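Local structure of beta-galactosidase (Geobacillus stearothermophilus, 4OIF) at residues P2-T10 with R633-V641; V413-N422 with Y438-F449. The protein probably hydrolyses terminal non-reducing beta-D-galactose residues from beta-D-galactosides, as a zinc-containing, trimeric glycoside hydrolase of family 42. All blocks are in the same frame, centred on the assembly; numbering follows the deposited sequence.

Contact 1 (P2-T10 with R633-V641); sequences PKYERTYTT and RQAPECDYV
The hairpin turn between strands 628-634 and 638-645, in the C-terminal domain, carries the N-terminal segment P2-T10 through residues Y4 and R6. R6 meets E637 at the turn. The two grip end-on: R6 NH2 bonds E637 OE2 at 2.7 Å, close to the guanidinium plane, and R6 NH1 reaches E637 OE1 at 3.3 Å, tilted from that plane. The chain of R6 is extended from CG to NE, which carries the guanidinium across to the turn. A635 CB lies over one guanidinium face, 3.5 Å from R6 NH2. The same NH2 also bonds the backbone oxygen of G403.

Y4 lies against the start of the turn. Q634 CB sits over one face of its ring, a CH-pi contact of 4.1 Å to the centroid. The Q634 amide is turned 50° from the ring, and its OE1 comes to 3.3 Å from Y4 CE1. Its NE2 is held by D639 OD1 across the hairpin at 2.8 Å. Y4 O touches P636 CD, and one water lies between Y4 O and Q634 O.

R686 of the chain end lies beside the turn, bonding the carbonyls of A635 and P636 and pairing with D639. Chain start, hairpin and chain end are thus tied together by two salt bridges, R6-E637 and D639-R686, and by hydrogen bonds, and the paired ions at R6 and E637 probably keep each other ionised.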
# COMPACT_ATOMS: atom_id res chain seq x y z
N PRO A 2 -24.40 38.91 -32.13
CA PRO A 2 -24.88 37.95 -31.13
C PRO A 2 -25.20 36.59 -31.76
O PRO A 2 -24.79 35.55 -31.26
CB PRO A 2 -26.14 38.61 -30.59
CG PRO A 2 -25.87 40.07 -30.74
CD PRO A 2 -25.07 40.22 -32.01
N LYS A 3 -25.94 36.64 -32.86
CA LYS A 3 -26.44 35.47 -33.59
C LYS A 3 -25.31 34.50 -33.97
O LYS A 3 -24.75 34.62 -35.07
CB LYS A 3 -27.18 35.91 -34.87
CG LYS A 3 -28.03 37.18 -34.74
CD LYS A 3 -27.21 38.47 -34.84
CE LYS A 3 -28.01 39.68 -34.34
NZ LYS A 3 -27.23 40.94 -34.42
N TYR A 4 -24.98 33.55 -33.08
CA TYR A 4 -23.88 32.59 -33.30
C TYR A 4 -22.58 33.28 -33.72
O TYR A 4 -21.79 32.71 -34.48
CB TYR A 4 -24.23 31.57 -34.40
CG TYR A 4 -25.35 30.60 -34.13
CD1 TYR A 4 -25.39 29.83 -32.97
CD2 TYR A 4 -26.38 30.44 -35.05
CE1 TYR A 4 -26.44 28.93 -32.74
CE2 TYR A 4 -27.41 29.55 -34.84
CZ TYR A 4 -27.44 28.80 -33.68
OH TYR A 4 -28.49 27.93 -33.50
N GLU A 5 -22.34 34.50 -33.25
CA GLU A 5 -21.21 35.23 -33.78
C GLU A 5 -19.91 34.62 -33.27
O GLU A 5 -19.85 34.11 -32.16
CB GLU A 5 -21.29 36.72 -33.42
CG GLU A 5 -21.07 37.64 -34.63
CD GLU A 5 -19.72 37.44 -35.30
OE1 GLU A 5 -18.68 37.68 -34.64
OE2 GLU A 5 -19.69 37.01 -36.47
N ARG A 6 -18.89 34.64 -34.12
CA ARG A 6 -17.58 34.12 -33.74
C ARG A 6 -16.96 34.98 -32.65
O ARG A 6 -17.15 36.19 -32.60
CB ARG A 6 -16.65 34.05 -34.94
CG ARG A 6 -17.02 32.99 -35.96
CD ARG A 6 -16.12 33.09 -37.16
NE ARG A 6 -16.30 31.98 -38.09
CZ ARG A 6 -17.20 31.94 -39.07
NH1 ARG A 6 -18.03 32.97 -39.26
NH2 ARG A 6 -17.27 30.88 -39.86
N THR A 7 -16.23 34.33 -31.75
CA THR A 7 -15.48 35.04 -30.73
C THR A 7 -14.06 34.49 -30.71
O THR A 7 -13.82 33.38 -30.24
CB THR A 7 -16.15 34.90 -29.35
OG1 THR A 7 -16.16 33.53 -28.96
CG2 THR A 7 -17.59 35.42 -29.39
N TYR A 8 -13.12 35.26 -31.26
CA TYR A 8 -11.74 34.80 -31.40
C TYR A 8 -10.95 34.98 -30.10
O TYR A 8 -11.00 36.03 -29.47
CB TYR A 8 -11.06 35.55 -32.54
CG TYR A 8 -11.67 35.30 -33.90
CD1 TYR A 8 -11.11 34.37 -34.78
CD2 TYR A 8 -12.80 36.00 -34.32
CE1 TYR A 8 -11.66 34.14 -36.03
CE2 TYR A 8 -13.36 35.77 -35.57
CZ TYR A 8 -12.78 34.84 -36.42
OH TYR A 8 -13.33 34.61 -37.66
N THR A 9 -10.21 33.94 -29.72
CA THR A 9 -9.48 33.99 -28.45
C THR A 9 -8.05 34.50 -28.66
O THR A 9 -7.43 35.00 -27.72
CB THR A 9 -9.46 32.61 -27.74
OG1 THR A 9 -8.90 31.61 -28.61
CG2 THR A 9 -10.88 32.19 -27.33
N THR A 10 -7.54 34.37 -29.88
CA THR A 10 -6.24 34.94 -30.22
C THR A 10 -6.32 35.68 -31.54
O THR A 10 -7.37 35.70 -32.19
CB THR A 10 -5.11 33.88 -30.35
OG1 THR A 10 -5.07 33.38 -31.69
CG2 THR A 10 -5.34 32.74 -29.41
N ARG A 633 -20.08 22.60 -34.05
CA ARG A 633 -19.87 24.00 -33.72
C ARG A 633 -20.66 24.85 -34.69
O ARG A 633 -20.88 24.47 -35.82
CB ARG A 633 -18.38 24.34 -33.74
CG ARG A 633 -17.65 23.63 -32.62
CD ARG A 633 -16.18 23.87 -32.65
NE ARG A 633 -15.86 25.26 -32.35
CZ ARG A 633 -14.62 25.69 -32.20
NH1 ARG A 633 -13.62 24.83 -32.33
NH2 ARG A 633 -14.38 26.97 -31.93
N GLN A 634 -21.12 26.00 -34.23
CA GLN A 634 -22.07 26.77 -35.02
C GLN A 634 -21.54 28.15 -35.35
O GLN A 634 -21.15 28.90 -34.47
CB GLN A 634 -23.40 26.87 -34.28
CG GLN A 634 -23.88 25.53 -33.75
CD GLN A 634 -25.35 25.52 -33.40
OE1 GLN A 634 -25.74 25.73 -32.26
NE2 GLN A 634 -26.19 25.25 -34.40
N ALA A 635 -21.52 28.45 -36.65
CA ALA A 635 -21.15 29.78 -37.14
C ALA A 635 -22.43 30.55 -37.50
O ALA A 635 -23.51 29.96 -37.54
CB ALA A 635 -20.23 29.64 -38.35
N PRO A 636 -22.32 31.87 -37.74
CA PRO A 636 -23.54 32.58 -38.14
C PRO A 636 -24.15 32.00 -39.40
O PRO A 636 -25.35 31.76 -39.47
CB PRO A 636 -23.04 34.01 -38.38
CG PRO A 636 -21.80 34.14 -37.57
CD PRO A 636 -21.17 32.78 -37.59
N GLU A 637 -23.30 31.75 -40.39
CA GLU A 637 -23.72 31.28 -41.70
C GLU A 637 -23.90 29.76 -41.81
O GLU A 637 -24.59 29.29 -42.71
CB GLU A 637 -22.73 31.74 -42.76
CG GLU A 637 -21.36 31.06 -42.71
CD GLU A 637 -20.41 31.65 -41.66
OE1 GLU A 637 -20.87 32.41 -40.79
OE2 GLU A 637 -19.20 31.36 -41.72
N CYS A 638 -23.29 28.98 -40.91
CA CYS A 638 -23.36 27.53 -41.05
C CYS A 638 -23.01 26.70 -39.83
O CYS A 638 -22.40 27.17 -38.87
CB CYS A 638 -22.45 27.08 -42.20
SG CYS A 638 -20.72 27.26 -41.83
N ASP A 639 -23.41 25.43 -39.89
CA ASP A 639 -23.04 24.46 -38.88
C ASP A 639 -21.82 23.66 -39.36
O ASP A 639 -21.71 23.31 -40.53
CB ASP A 639 -24.23 23.53 -38.58
CG ASP A 639 -25.33 24.23 -37.78
OD1 ASP A 639 -25.02 25.12 -36.94
OD2 ASP A 639 -26.51 23.88 -37.98
N TYR A 640 -20.89 23.41 -38.45
CA TYR A 640 -19.78 22.49 -38.68
C TYR A 640 -19.97 21.27 -37.82
O TYR A 640 -19.98 21.35 -36.60
CB TYR A 640 -18.43 23.13 -38.37
CG TYR A 640 -18.08 24.32 -39.21
CD1 TYR A 640 -18.14 25.61 -38.68
CD2 TYR A 640 -17.69 24.17 -40.53
CE1 TYR A 640 -17.81 26.71 -39.45
CE2 TYR A 640 -17.35 25.26 -41.30
CZ TYR A 640 -17.41 26.53 -40.76
OH TYR A 640 -17.08 27.62 -41.52
N VAL A 641 -20.12 20.12 -38.46
CA VAL A 641 -20.51 18.92 -37.77
C VAL A 641 -19.43 17.86 -37.90
O VAL A 641 -18.92 17.59 -38.98
CB VAL A 641 -21.84 18.42 -38.33
CG1 VAL A 641 -22.32 17.20 -37.56
CG2 VAL A 641 -22.88 19.55 -38.26
O HOH W 1 -19.98 31.03 -33.50

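Contact 2 (V413-N422 with Y438-F449); sequences VAILYDWENN and YPQTLVQHYRPF
Y438 points its ring from the first turn of helix 438-449 into the bend between strand 413-416 and helix 419-422. Its CG lies anti to the backbone N (chi1 170°), which sends the ring toward that bend. There Y438 OH accepts from D418 N at 3.1 Å. The hydroxyl also donates to a water, which in turn donates to L416 O.

Two asparagines address the ring differently. N421 brings ND2 over one face, 3.1 Å from Y438 CZ, with its amide nearly perpendicular to the ring. That amide is fixed by M475 O and L478 N. N422 comes to the ring edge, its CG 3.6 Å from Y438 CD2. Its ND2 donates to Y417 OH at 2.8 Å, and this bond lies in the amide plane. The rings of Y417 and Y438 meet rim to rim, with planes 18° apart and centroids separated by 5.5 Å. A leucine in place of Y438 would probably leave D418 N and the water without their hydroxyl partner and N421 ND2 without the ring beneath it.

Further along, the contact is apolar. L442 CD2 meets the edge of the Y417 ring, while L442 CG packs on I415 CG2. I415 CD1 packs on Y446 CA and CB, at the edge of the ring. V413 CG1 lies over one face of F449, 3.9 Å from CE1.

D418 is the N-cap of helix 419-427, its OD2 accepting from N421 N, and its OD1 pairs with K461. Helix 438-449 runs nearly antiparallel to strand 413-416, at 168°. The strand lies between strands 456-459 and 470-473, and F449 also touches 470-473. Helix 600-613 packs beside P448 and F449.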
# COMPACT_ATOMS: atom_id res chain seq x y z
N VAL A 413 -28.65 22.15 -22.46
CA VAL A 413 -28.50 21.26 -21.33
C VAL A 413 -27.23 21.57 -20.58
O VAL A 413 -26.15 21.72 -21.17
CB VAL A 413 -28.49 19.77 -21.76
CG1 VAL A 413 -28.44 18.87 -20.54
CG2 VAL A 413 -29.72 19.45 -22.58
N ALA A 414 -27.37 21.69 -19.26
CA ALA A 414 -26.24 21.98 -18.41
C ALA A 414 -26.11 20.92 -17.32
O ALA A 414 -27.12 20.45 -16.79
CB ALA A 414 -26.39 23.36 -17.79
N ILE A 415 -24.88 20.52 -17.03
CA ILE A 415 -24.56 19.72 -15.85
C ILE A 415 -23.75 20.56 -14.85
O ILE A 415 -22.69 21.08 -15.18
CB ILE A 415 -23.78 18.45 -16.23
CG1 ILE A 415 -24.61 17.56 -17.15
CG2 ILE A 415 -23.33 17.70 -14.96
CD1 ILE A 415 -23.93 16.25 -17.53
N LEU A 416 -24.25 20.71 -13.64
CA LEU A 416 -23.60 21.54 -12.65
C LEU A 416 -22.54 20.75 -11.87
O LEU A 416 -22.82 19.69 -11.31
CB LEU A 416 -24.64 22.15 -11.71
CG LEU A 416 -24.19 22.98 -10.51
CD1 LEU A 416 -23.41 24.19 -10.94
CD2 LEU A 416 -25.40 23.39 -9.67
N TYR A 417 -21.32 21.28 -11.88
CA TYR A 417 -20.20 20.72 -11.16
C TYR A 417 -19.66 21.78 -10.19
O TYR A 417 -19.68 22.97 -10.51
CB TYR A 417 -19.11 20.28 -12.14
CG TYR A 417 -17.82 19.87 -11.48
CD1 TYR A 417 -17.72 18.65 -10.82
CD2 TYR A 417 -16.69 20.69 -11.53
CE1 TYR A 417 -16.53 18.25 -10.23
CE2 TYR A 417 -15.50 20.30 -10.93
CZ TYR A 417 -15.43 19.07 -10.28
OH TYR A 417 -14.27 18.64 -9.67
N ASP A 418 -19.19 21.35 -9.03
CA ASP A 418 -18.64 22.28 -8.04
C ASP A 418 -17.39 21.69 -7.37
O ASP A 418 -17.43 20.61 -6.77
CB ASP A 418 -19.71 22.63 -7.00
CG ASP A 418 -19.30 23.77 -6.09
OD1 ASP A 418 -19.40 24.93 -6.52
OD2 ASP A 418 -18.91 23.51 -4.94
N TRP A 419 -16.28 22.41 -7.50
CA TRP A 419 -14.98 22.00 -6.96
C TRP A 419 -15.00 21.89 -5.45
O TRP A 419 -14.49 20.93 -4.87
CB TRP A 419 -13.87 22.98 -7.39
CG TRP A 419 -13.08 22.57 -8.63
CD1 TRP A 419 -11.92 21.84 -8.65
CD2 TRP A 419 -13.37 22.89 -10.00
NE1 TRP A 419 -11.49 21.68 -9.94
CE2 TRP A 419 -12.36 22.32 -10.79
CE3 TRP A 419 -14.40 23.61 -10.63
CZ2 TRP A 419 -12.34 22.43 -12.19
CZ3 TRP A 419 -14.38 23.73 -12.02
CH2 TRP A 419 -13.35 23.14 -12.79
N GLU A 420 -15.59 22.88 -4.80
CA GLU A 420 -15.63 22.88 -3.35
C GLU A 420 -16.49 21.70 -2.86
O GLU A 420 -16.15 21.05 -1.89
CB GLU A 420 -16.13 24.23 -2.83
CG GLU A 420 -15.06 25.33 -2.96
CD GLU A 420 -15.53 26.74 -2.55
OE1 GLU A 420 -16.74 26.97 -2.35
OE2 GLU A 420 -14.65 27.61 -2.41
N ASN A 421 -17.58 21.42 -3.57
CA ASN A 421 -18.40 20.25 -3.29
C ASN A 421 -17.60 18.94 -3.42
O ASN A 421 -17.72 18.05 -2.60
CB ASN A 421 -19.62 20.21 -4.21
CG ASN A 421 -20.50 19.00 -3.96
OD1 ASN A 421 -21.00 18.80 -2.86
ND2 ASN A 421 -20.70 18.20 -5.00
N ASN A 422 -16.79 18.85 -4.47
CA ASN A 422 -15.90 17.71 -4.65
C ASN A 422 -14.97 17.55 -3.44
O ASN A 422 -14.87 16.47 -2.84
CB ASN A 422 -15.10 17.89 -5.94
CG ASN A 422 -14.67 16.56 -6.55
OD1 ASN A 422 -14.62 15.54 -5.88
ND2 ASN A 422 -14.35 16.58 -7.84
N TYR A 438 -17.95 11.26 -7.34
CA TYR A 438 -18.76 12.42 -7.74
C TYR A 438 -18.60 12.78 -9.23
O TYR A 438 -19.60 12.75 -9.98
CB TYR A 438 -18.41 13.61 -6.81
CG TYR A 438 -18.96 14.97 -7.21
CD1 TYR A 438 -20.34 15.18 -7.33
CD2 TYR A 438 -18.12 16.04 -7.45
CE1 TYR A 438 -20.84 16.41 -7.68
CE2 TYR A 438 -18.62 17.28 -7.80
CZ TYR A 438 -19.98 17.45 -7.92
OH TYR A 438 -20.50 18.68 -8.28
N PRO A 439 -17.37 13.09 -9.68
CA PRO A 439 -17.22 13.44 -11.10
C PRO A 439 -17.66 12.32 -12.04
O PRO A 439 -18.34 12.59 -13.05
CB PRO A 439 -15.71 13.72 -11.23
CG PRO A 439 -15.09 13.01 -10.09
CD PRO A 439 -16.07 13.12 -8.99
N GLN A 440 -17.29 11.09 -11.71
CA GLN A 440 -17.73 9.92 -12.47
C GLN A 440 -19.25 9.87 -12.59
O GLN A 440 -19.79 9.60 -13.67
CB GLN A 440 -17.21 8.63 -11.82
CG GLN A 440 -15.69 8.46 -11.86
CD GLN A 440 -14.99 8.99 -10.62
OE1 GLN A 440 -15.54 9.79 -9.86
NE2 GLN A 440 -13.77 8.52 -10.39
N THR A 441 -19.93 10.13 -11.48
CA THR A 441 -21.39 10.15 -11.44
C THR A 441 -21.93 11.18 -12.43
O THR A 441 -22.84 10.90 -13.25
CB THR A 441 -21.91 10.45 -10.00
OG1 THR A 441 -21.46 9.42 -9.11
CG2 THR A 441 -23.42 10.51 -9.95
N LEU A 442 -21.36 12.38 -12.36
CA LEU A 442 -21.71 13.38 -13.36
C LEU A 442 -21.58 12.81 -14.78
O LEU A 442 -22.50 12.95 -15.59
CB LEU A 442 -20.86 14.62 -13.21
CG LEU A 442 -21.47 15.65 -12.28
CD1 LEU A 442 -21.59 15.10 -10.87
CD2 LEU A 442 -20.60 16.89 -12.31
N VAL A 443 -20.45 12.15 -15.07
CA VAL A 443 -20.28 11.53 -16.39
C VAL A 443 -21.41 10.52 -16.71
O VAL A 443 -21.85 10.40 -17.85
CB VAL A 443 -18.90 10.86 -16.51
CG1 VAL A 443 -18.74 10.19 -17.85
CG2 VAL A 443 -17.81 11.87 -16.31
N GLN A 444 -21.88 9.81 -15.69
CA GLN A 444 -23.02 8.91 -15.87
C GLN A 444 -24.25 9.67 -16.32
O GLN A 444 -25.04 9.17 -17.13
CB GLN A 444 -23.36 8.15 -14.58
CG GLN A 444 -22.34 7.11 -14.21
CD GLN A 444 -21.63 6.58 -15.43
OE1 GLN A 444 -22.22 5.88 -16.26
NE2 GLN A 444 -20.34 6.93 -15.56
N HIS A 445 -24.42 10.89 -15.82
CA HIS A 445 -25.60 11.63 -16.25
C HIS A 445 -25.41 12.30 -17.62
O HIS A 445 -26.36 12.52 -18.36
CB HIS A 445 -25.98 12.63 -15.16
CG HIS A 445 -26.56 11.96 -13.95
ND1 HIS A 445 -27.90 11.98 -13.66
CD2 HIS A 445 -25.98 11.17 -13.01
CE1 HIS A 445 -28.12 11.27 -12.57
NE2 HIS A 445 -26.97 10.77 -12.15
N TYR A 446 -24.16 12.55 -17.96
CA TYR A 446 -23.79 13.03 -19.28
C TYR A 446 -24.05 11.98 -20.36
O TYR A 446 -24.44 12.31 -21.48
CB TYR A 446 -22.32 13.42 -19.24
CG TYR A 446 -21.66 13.97 -20.49
CD1 TYR A 446 -21.84 15.29 -20.87
CD2 TYR A 446 -20.77 13.19 -21.22
CE1 TYR A 446 -21.19 15.81 -21.98
CE2 TYR A 446 -20.11 13.70 -22.33
CZ TYR A 446 -20.32 15.02 -22.71
OH TYR A 446 -19.67 15.55 -23.81
N ARG A 447 -23.83 10.71 -20.00
CA ARG A 447 -23.82 9.61 -20.96
C ARG A 447 -24.99 9.61 -21.98
O ARG A 447 -24.75 9.52 -23.18
CB ARG A 447 -23.77 8.26 -20.24
CG ARG A 447 -23.85 7.07 -21.20
CD ARG A 447 -24.09 5.76 -20.48
NE ARG A 447 -23.01 5.48 -19.54
CZ ARG A 447 -21.83 4.98 -19.91
NH1 ARG A 447 -21.60 4.72 -21.19
NH2 ARG A 447 -20.89 4.75 -19.01
N PRO A 448 -26.25 9.69 -21.52
CA PRO A 448 -27.33 9.64 -22.52
C PRO A 448 -27.30 10.80 -23.51
O PRO A 448 -27.68 10.63 -24.66
CB PRO A 448 -28.61 9.70 -21.67
CG PRO A 448 -28.20 9.23 -20.33
CD PRO A 448 -26.80 9.75 -20.15
N PHE A 449 -26.83 11.97 -23.08
CA PHE A 449 -26.78 13.14 -23.96
C PHE A 449 -25.65 12.99 -24.99
O PHE A 449 -25.82 13.33 -26.16
CB PHE A 449 -26.64 14.41 -23.13
CG PHE A 449 -27.84 14.66 -22.25
CD1 PHE A 449 -28.91 15.41 -22.71
CD2 PHE A 449 -27.93 14.06 -20.99
CE1 PHE A 449 -30.03 15.60 -21.92
CE2 PHE A 449 -29.05 14.25 -20.20
CZ PHE A 449 -30.10 15.02 -20.66
O HOH W 2 -23.14 18.55 -8.78

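How the contacts relate
Contact 1 and contact 2 lie in different parts of the chain, their centres 26 Å apart and their nearest atoms about 11 Å apart, with no touch. Contact 1 brings the N-terminal segment to a hairpin of the C-terminal domain. Contact 2 comes between its segments in sequence and is far more local, with only 15 residues separating its halves. They share no sheet: contact 1 involves the antiparallel sheet of the C-terminal domain, contact 2 the mixed sheet of the trimerisation domain. Contact 1 is partly buried, and contact 2 wholly so. Both lie away from the zinc site and the probable active site, and neither is touched by another subunit. Contact 2 packs the interior of the trimerisation domain.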